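Local coordinates for probable Zn binding protein (Lactobacillus acidophilus, PDB 3Q69) that is of unproven function but, as a putative mucus-binding protein represented here by its MucBP domain, may help the bacterium adhere to mucus, at residues V11-Y19 with F60-Y71. Residues are numbered along the deposited sequence; the frame is centred on the assembly and turned at random.
Sequences VTQTIHYRY and FEALPSPVIIGY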
loop_
_atom_site.group_PDB
_atom_site.type_symbol
_atom_site.label_atom_id
_atom_site.label_comp_id
_atom_site.label_asym_id
_atom_site.label_seq_id
_atom_site.Cartn_x
_atom_site.Cartn_y
_atom_site.Cartn_z
ATOM N N VAL A 11 3.523 -2.883 -0.313
ATOM C CA VAL A 11 2.655 -2.076 0.520
ATOM C C VAL A 11 1.218 -2.403 0.174
ATOM O O VAL A 11 0.834 -2.374 -0.986
ATOM C CB VAL A 11 2.868 -0.584 0.292
ATOM C CG1 VAL A 11 2.053 0.193 1.312
ATOM C CG2 VAL A 11 4.352 -0.240 0.403
ATOM N N THR A 12 0.410 -2.701 1.178
ATOM C CA THR A 12 -0.961 -3.040 0.893
ATOM C C THR A 12 -1.938 -2.078 1.536
ATOM O O THR A 12 -1.654 -1.460 2.542
ATOM C CB THR A 12 -1.262 -4.470 1.378
ATOM O OG1 THR A 12 -1.450 -4.456 2.794
ATOM C CG2 THR A 12 -0.085 -5.390 1.056
ATOM N N GLN A 13 -3.109 -1.971 0.930
ATOM C CA GLN A 13 -4.178 -1.122 1.425
ATOM C C GLN A 13 -5.359 -2.020 1.775
ATOM O O GLN A 13 -5.856 -2.747 0.925
ATOM C CB GLN A 13 -4.599 -0.118 0.354
ATOM C CG GLN A 13 -5.740 0.782 0.794
ATOM C CD GLN A 13 -6.307 1.601 -0.332
ATOM O OE1 GLN A 13 -6.792 1.065 -1.328
ATOM N NE2 GLN A 13 -6.252 2.906 -0.187
ATOM N N THR A 14 -5.785 -1.975 3.031
ATOM C CA THR A 14 -6.911 -2.780 3.496
ATOM C C THR A 14 -8.043 -1.883 3.962
ATOM O O THR A 14 -7.908 -1.149 4.930
ATOM C CB THR A 14 -6.508 -3.706 4.657
ATOM O OG1 THR A 14 -5.490 -4.609 4.218
ATOM C CG2 THR A 14 -7.702 -4.497 5.144
ATOM N N ILE A 15 -9.165 -1.961 3.258
ATOM C CA ILE A 15 -10.346 -1.174 3.571
ATOM C C ILE A 15 -11.452 -2.037 4.184
ATOM O O ILE A 15 -11.912 -3.002 3.571
ATOM C CB ILE A 15 -10.898 -0.490 2.302
ATOM C CG1 ILE A 15 -9.810 0.352 1.647
ATOM C CG2 ILE A 15 -12.089 0.396 2.662
ATOM C CD1 ILE A 15 -9.330 1.485 2.498
ATOM N N HIS A 16 -11.879 -1.674 5.391
ATOM C CA HIS A 16 -12.925 -2.405 6.095
ATOM C C HIS A 16 -14.256 -1.693 5.899
ATOM O O HIS A 16 -14.310 -0.454 5.815
ATOM C CB HIS A 16 -12.604 -2.492 7.590
ATOM C CG HIS A 16 -11.371 -3.287 7.900
ATOM N ND1 HIS A 16 -11.255 -4.624 7.603
ATOM C CD2 HIS A 16 -10.209 -2.923 8.493
ATOM C CE1 HIS A 16 -10.065 -5.057 8.002
ATOM N NE2 HIS A 16 -9.417 -4.047 8.543
ATOM N N TYR A 17 -15.327 -2.477 5.816
ATOM C CA TYR A 17 -16.662 -1.928 5.638
ATOM C C TYR A 17 -17.553 -2.480 6.744
ATOM O O TYR A 17 -17.817 -3.671 6.797
ATOM C CB TYR A 17 -17.205 -2.313 4.261
ATOM C CG TYR A 17 -16.356 -1.794 3.122
ATOM C CD1 TYR A 17 -16.371 -0.452 2.778
ATOM C CD2 TYR A 17 -15.503 -2.640 2.417
ATOM C CE1 TYR A 17 -15.560 0.037 1.765
ATOM C CE2 TYR A 17 -14.683 -2.159 1.397
ATOM C CZ TYR A 17 -14.721 -0.817 1.080
ATOM O OH TYR A 17 -13.928 -0.314 0.076
ATOM N N ARG A 18 -17.992 -1.601 7.635
ATOM C CA ARG A 18 -18.840 -1.992 8.749
ATOM C C ARG A 18 -20.000 -1.026 8.974
ATOM O O ARG A 18 -20.003 0.107 8.470
ATOM C CB ARG A 18 -18.001 -2.077 10.024
ATOM C CG ARG A 18 -16.955 -3.173 9.993
ATOM C CD ARG A 18 -16.287 -3.329 11.341
ATOM N NE ARG A 18 -15.591 -4.602 11.463
ATOM C CZ ARG A 18 -15.058 -5.054 12.594
ATOM N NH1 ARG A 18 -15.137 -4.331 13.707
ATOM N NH2 ARG A 18 -14.456 -6.240 12.614
ATOM N N TYR A 19 -20.995 -1.490 9.725
ATOM C CA TYR A 19 -22.146 -0.661 10.065
ATOM C C TYR A 19 -21.769 -0.026 11.398
ATOM O O TYR A 19 -20.816 -0.467 12.043
ATOM C CB TYR A 19 -23.394 -1.526 10.236
ATOM C CG TYR A 19 -23.953 -2.074 8.939
ATOM C CD1 TYR A 19 -24.688 -1.258 8.066
ATOM C CD2 TYR A 19 -23.748 -3.402 8.578
ATOM C CE1 TYR A 19 -25.201 -1.762 6.873
ATOM C CE2 TYR A 19 -24.260 -3.914 7.382
ATOM C CZ TYR A 19 -24.981 -3.095 6.539
ATOM O OH TYR A 19 -25.484 -3.598 5.356
ATOM N N PHE A 60 -2.469 3.982 -4.924
ATOM C CA PHE A 60 -3.576 3.094 -4.615
ATOM C C PHE A 60 -4.730 3.915 -5.200
ATOM O O PHE A 60 -5.119 4.928 -4.613
ATOM C CB PHE A 60 -3.773 3.004 -3.108
ATOM C CG PHE A 60 -2.833 2.057 -2.412
ATOM C CD1 PHE A 60 -2.813 0.695 -2.726
ATOM C CD2 PHE A 60 -2.051 2.509 -1.350
ATOM C CE1 PHE A 60 -2.023 -0.208 -1.979
ATOM C CE2 PHE A 60 -1.268 1.626 -0.606
ATOM C CZ PHE A 60 -1.261 0.260 -0.922
ATOM N N GLU A 61 -5.255 3.516 -6.354
ATOM C CA GLU A 61 -6.342 4.267 -6.993
ATOM C C GLU A 61 -7.565 4.519 -6.107
ATOM O O GLU A 61 -7.805 3.803 -5.126
ATOM C CB GLU A 61 -6.799 3.548 -8.268
ATOM C CG GLU A 61 -5.669 3.241 -9.267
ATOM C CD GLU A 61 -4.953 4.497 -9.752
ATOM O OE1 GLU A 61 -5.643 5.456 -10.178
ATOM O OE2 GLU A 61 -3.702 4.521 -9.709
ATOM N N ALA A 62 -8.343 5.533 -6.484
ATOM C CA ALA A 62 -9.556 5.890 -5.758
ATOM C C ALA A 62 -10.442 4.651 -5.700
ATOM O O ALA A 62 -10.590 3.943 -6.693
ATOM C CB ALA A 62 -10.277 7.024 -6.463
ATOM N N LEU A 63 -11.025 4.395 -4.534
ATOM C CA LEU A 63 -11.867 3.225 -4.328
ATOM C C LEU A 63 -13.257 3.646 -3.858
ATOM O O LEU A 63 -13.475 3.910 -2.671
ATOM C CB LEU A 63 -11.228 2.312 -3.277
ATOM C CG LEU A 63 -11.894 0.953 -3.064
ATOM C CD1 LEU A 63 -11.643 0.082 -4.294
ATOM C CD2 LEU A 63 -11.333 0.297 -1.810
ATOM N N PRO A 64 -14.216 3.745 -4.788
ATOM C CA PRO A 64 -15.577 4.140 -4.417
ATOM C C PRO A 64 -16.157 3.130 -3.425
ATOM O O PRO A 64 -16.061 1.923 -3.623
ATOM C CB PRO A 64 -16.315 4.125 -5.754
ATOM C CG PRO A 64 -15.258 4.418 -6.744
ATOM C CD PRO A 64 -14.107 3.566 -6.243
ATOM N N SER A 65 -16.765 3.623 -2.356
ATOM C CA SER A 65 -17.348 2.734 -1.353
ATOM C C SER A 65 -18.627 2.065 -1.867
ATOM O O SER A 65 -19.424 2.684 -2.586
ATOM C CB SER A 65 -17.666 3.525 -0.089
ATOM O OG SER A 65 -16.486 3.926 0.573
ATOM N N PRO A 66 -18.835 0.789 -1.516
ATOM C CA PRO A 66 -20.041 0.095 -1.972
ATOM C C PRO A 66 -21.288 0.825 -1.506
ATOM O O PRO A 66 -21.359 1.280 -0.368
ATOM C CB PRO A 66 -19.917 -1.283 -1.328
ATOM C CG PRO A 66 -18.430 -1.476 -1.250
ATOM C CD PRO A 66 -17.961 -0.122 -0.760
ATOM N N VAL A 67 -22.266 0.945 -2.393
ATOM C CA VAL A 67 -23.521 1.600 -2.041
ATOM C C VAL A 67 -24.447 0.555 -1.443
ATOM O O VAL A 67 -24.703 -0.481 -2.056
ATOM C CB VAL A 67 -24.204 2.227 -3.268
ATOM C CG1 VAL A 67 -25.519 2.867 -2.857
ATOM C CG2 VAL A 67 -23.278 3.264 -3.894
ATOM N N ILE A 68 -24.926 0.823 -0.233
ATOM C CA ILE A 68 -25.821 -0.090 0.468
ATOM C C ILE A 68 -27.153 0.610 0.705
ATOM O O ILE A 68 -27.218 1.646 1.380
ATOM C CB ILE A 68 -25.215 -0.532 1.815
ATOM C CG1 ILE A 68 -24.031 -1.471 1.561
ATOM C CG2 ILE A 68 -26.274 -1.221 2.661
ATOM C CD1 ILE A 68 -23.404 -2.050 2.819
ATOM N N ILE A 69 -28.207 0.045 0.128
ATOM C CA ILE A 69 -29.554 0.598 0.243
ATOM C C ILE A 69 -29.979 0.814 1.697
ATOM O O ILE A 69 -29.914 -0.105 2.511
ATOM C CB ILE A 69 -30.587 -0.333 -0.453
ATOM C CG1 ILE A 69 -30.181 -0.551 -1.910
ATOM C CG2 ILE A 69 -31.978 0.276 -0.385
ATOM C CD1 ILE A 69 -31.086 -1.497 -2.674
ATOM N N GLY A 70 -30.413 2.033 2.012
ATOM C CA GLY A 70 -30.854 2.343 3.361
ATOM C C GLY A 70 -29.800 2.979 4.246
ATOM O O GLY A 70 -30.130 3.553 5.287
ATOM N N TYR A 71 -28.537 2.888 3.835
ATOM C CA TYR A 71 -27.431 3.448 4.603
ATOM C C TYR A 71 -26.545 4.341 3.754
ATOM O O TYR A 71 -26.690 4.396 2.535
ATOM C CB TYR A 71 -26.570 2.332 5.200
ATOM C CG TYR A 71 -27.317 1.415 6.140
ATOM C CD1 TYR A 71 -28.149 0.406 5.648
ATOM C CD2 TYR A 71 -27.203 1.566 7.524
ATOM C CE1 TYR A 71 -28.853 -0.437 6.524
ATOM C CE2 TYR A 71 -27.896 0.745 8.400
ATOM C CZ TYR A 71 -28.720 -0.258 7.898
ATOM O OH TYR A 71 -29.413 -1.072 8.768
HETATM O O HOH W 1 -7.265 1.389 -4.236
HETATM O O HOH W 2 -7.337 4.326 -2.694
HETATM O O HOH W 3 -14.372 2.385 -0.325
#
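F60 lies flat against Q13: CB of Q13 sits 3.5 Å from the centroid of the F60 ring, almost on the ring normal, in a CH-pi contact. With CG anti to the backbone N (chi1 179°) and the chain extended beyond it, Q13 runs back past F60 in the opposite direction, its amide plane only 15° from the ring. The edge of the same ring meets backbone, CZ of F60 lying 3.4 Å from V11 O, while CG1 of V11 packs crosswise near CZ. The Q13 amide reaches 60-71 through two waters: one lies by OE1, the other accepts from NE2, and both approach E61 O. Alternate residues V11, Q13, I15, Y17 and Y19 present one side of strand 2-19, central in the main sheet of this elongated, all-beta Muc B2-like domain, to the end of strand 55-64 and the loop after it; F60 and V11 also touch V83 of strand 77-86, which pairs with 55-64 in a second sheet. CD2 of L63 touches both CG1 of I15 and the Y17 hydroxyl, 3.3 Å from Y17 OH. CD of P66 makes a CH-pi contact over one face of Y17, 3.9 Å from the ring centroid and displaced toward CE1. A water in the plane of that ring links Y17 OH to L63 O and S65 OG; S65 OG is also hydrogen-bonded to K75 O. Farther along, Y19 turns its edge to the face of Y71 in a T-shaped pair, centroids 4.8 Å apart and planes at 61°. I68 meets the Y19 hydroxyl with CD1 and CG2.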